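Local atomic coordinates of aspartate--tRNA(Asp/Asn) ligase (Thermus thermophilus, PDB entry 1N9W), a protein that catalyses the ATP-dependent attachment of L-aspartate to both tRNA(Asp) and tRNA(Asn), acting as a non-discriminating aspartyl-tRNA synthetase. Residues Q142-I147 / V219-I224. Residues are numbered along the deposited sequence; the frame is centred on the assembly and turned at random.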
loop_
_atom_site.group_PDB
_atom_site.type_symbol
_atom_site.label_atom_id
_atom_site.label_comp_id
_atom_site.label_asym_id
_atom_site.label_seq_id
_atom_site.Cartn_x
_atom_site.Cartn_y
_atom_site.Cartn_z
ATOM N N GLN B 142 -3.676 -14.540 -5.467
ATOM C CA GLN B 142 -4.748 -15.420 -4.989
ATOM C C GLN B 142 -6.095 -14.703 -5.158
ATOM O O GLN B 142 -7.079 -15.027 -4.486
ATOM C CB GLN B 142 -4.576 -15.776 -3.505
ATOM C CG GLN B 142 -3.289 -16.497 -3.129
ATOM C CD GLN B 142 -3.030 -17.719 -3.989
ATOM O OE1 GLN B 142 -3.915 -18.548 -4.194
ATOM N NE2 GLN B 142 -1.806 -17.839 -4.487
ATOM N N ASP B 143 -6.121 -13.704 -6.035
ATOM C CA ASP B 143 -7.331 -12.949 -6.317
ATOM C C ASP B 143 -7.883 -12.061 -5.205
ATOM O O ASP B 143 -9.078 -11.750 -5.198
ATOM C CB ASP B 143 -8.442 -13.893 -6.783
ATOM C CG ASP B 143 -8.730 -13.760 -8.265
ATOM O OD1 ASP B 143 -7.803 -13.991 -9.071
ATOM O OD2 ASP B 143 -9.882 -13.422 -8.616
ATOM N N PHE B 144 -7.045 -11.656 -4.259
ATOM C CA PHE B 144 -7.527 -10.765 -3.210
ATOM C C PHE B 144 -7.613 -9.376 -3.816
ATOM O O PHE B 144 -6.936 -9.078 -4.803
ATOM C CB PHE B 144 -6.565 -10.716 -2.025
ATOM C CG PHE B 144 -6.701 -11.872 -1.086
ATOM C CD1 PHE B 144 -6.384 -13.159 -1.499
ATOM C CD2 PHE B 144 -7.149 -11.670 0.218
ATOM C CE1 PHE B 144 -6.511 -14.234 -0.631
ATOM C CE2 PHE B 144 -7.282 -12.736 1.100
ATOM C CZ PHE B 144 -6.962 -14.024 0.678
ATOM N N THR B 145 -8.456 -8.532 -3.236
ATOM C CA THR B 145 -8.599 -7.159 -3.704
ATOM C C THR B 145 -8.237 -6.198 -2.559
ATOM O O THR B 145 -8.814 -6.267 -1.474
ATOM C CB THR B 145 -10.049 -6.868 -4.188
ATOM O OG1 THR B 145 -10.308 -7.609 -5.387
ATOM C CG2 THR B 145 -10.243 -5.384 -4.472
ATOM N N GLU B 146 -7.265 -5.320 -2.811
ATOM C CA GLU B 146 -6.832 -4.344 -1.812
ATOM C C GLU B 146 -7.951 -3.334 -1.597
ATOM O O GLU B 146 -8.548 -2.843 -2.558
ATOM C CB GLU B 146 -5.558 -3.619 -2.268
ATOM C CG GLU B 146 -5.122 -2.456 -1.365
ATOM C CD GLU B 146 -3.667 -2.043 -1.571
ATOM O OE1 GLU B 146 -3.188 -2.070 -2.725
ATOM O OE2 GLU B 146 -3.006 -1.674 -0.572
ATOM N N ILE B 147 -8.248 -3.040 -0.336
ATOM C CA ILE B 147 -9.289 -2.082 -0.021
ATOM C C ILE B 147 -8.741 -0.958 0.835
ATOM O O ILE B 147 -7.647 -1.059 1.398
ATOM C CB ILE B 147 -10.444 -2.726 0.749
ATOM C CG1 ILE B 147 -9.924 -3.270 2.085
ATOM C CG2 ILE B 147 -11.093 -3.809 -0.108
ATOM C CD1 ILE B 147 -10.955 -4.014 2.899
ATOM N N VAL B 219 -5.918 -9.136 6.704
ATOM C CA VAL B 219 -6.404 -10.064 5.693
ATOM C C VAL B 219 -7.762 -10.604 6.145
ATOM O O VAL B 219 -7.930 -10.969 7.305
ATOM C CB VAL B 219 -5.429 -11.256 5.520
ATOM C CG1 VAL B 219 -5.874 -12.126 4.354
ATOM C CG2 VAL B 219 -4.014 -10.751 5.300
ATOM N N GLU B 220 -8.726 -10.644 5.233
ATOM C CA GLU B 220 -10.054 -11.164 5.543
ATOM C C GLU B 220 -10.532 -11.906 4.289
ATOM O O GLU B 220 -10.460 -11.374 3.176
ATOM C CB GLU B 220 -11.013 -10.016 5.911
ATOM C CG GLU B 220 -12.291 -10.437 6.658
ATOM C CD GLU B 220 -12.072 -10.754 8.141
ATOM O OE1 GLU B 220 -13.003 -11.299 8.771
ATOM O OE2 GLU B 220 -10.987 -10.457 8.685
ATOM N N MET B 221 -10.981 -13.149 4.468
ATOM C CA MET B 221 -11.457 -13.960 3.346
ATOM C C MET B 221 -12.698 -14.771 3.719
ATOM O O MET B 221 -12.824 -15.240 4.850
ATOM C CB MET B 221 -10.334 -14.895 2.849
ATOM C CG MET B 221 -9.943 -16.031 3.784
ATOM S SD MET B 221 -8.500 -17.012 3.244
ATOM C CE MET B 221 -8.986 -17.519 1.598
ATOM N N GLY B 222 -13.616 -14.918 2.763
ATOM C CA GLY B 222 -14.844 -15.666 2.995
ATOM C C GLY B 222 -14.842 -17.038 2.341
ATOM O O GLY B 222 -13.875 -17.415 1.680
ATOM N N PHE B 223 -15.931 -17.786 2.521
ATOM C CA PHE B 223 -16.069 -19.133 1.965
ATOM C C PHE B 223 -14.969 -20.074 2.448
ATOM O O PHE B 223 -14.405 -20.845 1.674
ATOM C CB PHE B 223 -16.077 -19.084 0.438
ATOM C CG PHE B 223 -17.292 -18.425 -0.129
ATOM C CD1 PHE B 223 -18.537 -19.026 -0.020
ATOM C CD2 PHE B 223 -17.201 -17.183 -0.740
ATOM C CE1 PHE B 223 -19.678 -18.396 -0.510
ATOM C CE2 PHE B 223 -18.338 -16.548 -1.229
ATOM C CZ PHE B 223 -19.580 -17.157 -1.112
ATOM N N ILE B 224 -14.670 -20.004 3.737
ATOM C CA ILE B 224 -13.653 -20.862 4.317
ATOM C C ILE B 224 -14.325 -22.055 5.000
ATOM O O ILE B 224 -15.531 -22.038 5.256
ATOM C CB ILE B 224 -12.819 -20.104 5.366
ATOM C CG1 ILE B 224 -13.733 -19.614 6.492
ATOM C CG2 ILE B 224 -12.099 -18.926 4.705
ATOM C CD1 ILE B 224 -12.986 -19.009 7.660
#
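At the margin of the class II synthetase catalytic sheet, Phe144 reaches over the intervening strand 192-198 and brings the end of its ring against Val219 and Met221, a small apolar cluster on the side of the sheet facing helices 119-141 and 227-248. Strand 145-146, at one edge of this chain's sheet, and strand 215-222 both pair with 192-198, so the two segments are next-but-one neighbours; no hydrogen bond joins them, and their nearest CA atoms, those of Phe144 and Met221, stand 8.3 Å apart. With CG anti to its own carbonyl carbon (chi1 -80°), Phe144 turns the far end of its ring toward strand 215-222, where it meets both side chains. Phe144 CE2 meets Val219 CG1 at 3.6 Å, the closest approach of the contact, the two side chains running at about a right angle. Phe144 CZ lies 4.1 Å from Met221 CB, and the methionine chain, bent at chi3 (-55°), brings Met221 CE to the same 4.1 Å from Phe144 CZ. The ring thus touches both the root and the tip of Met221. Between these two residues, the carbonyl oxygen Glu220 O is 4.0 Å from Phe144 CE2, an oblique van der Waals approach. Leu233 of helix 227-248 touches all three apolar side chains, while Leu139 of helix 119-141 packs on Phe144 and Val219. Alternation along the strand sends the Glu220 carboxylate away from the cluster to a salt bridge with Arg352, a predicted L-aspartate-binding residue. Just ahead of Phe144, Asp143 has positive phi and closes helix 119-141 with a Schellman motif, in which Phe144 N bonds to Leu139 O. Helix end, edge strand and helix-packed apolar face thus combine in the mixed, largely antiparallel sheet characteristic of the class II aminoacyl-tRNA synthetase catalytic domain.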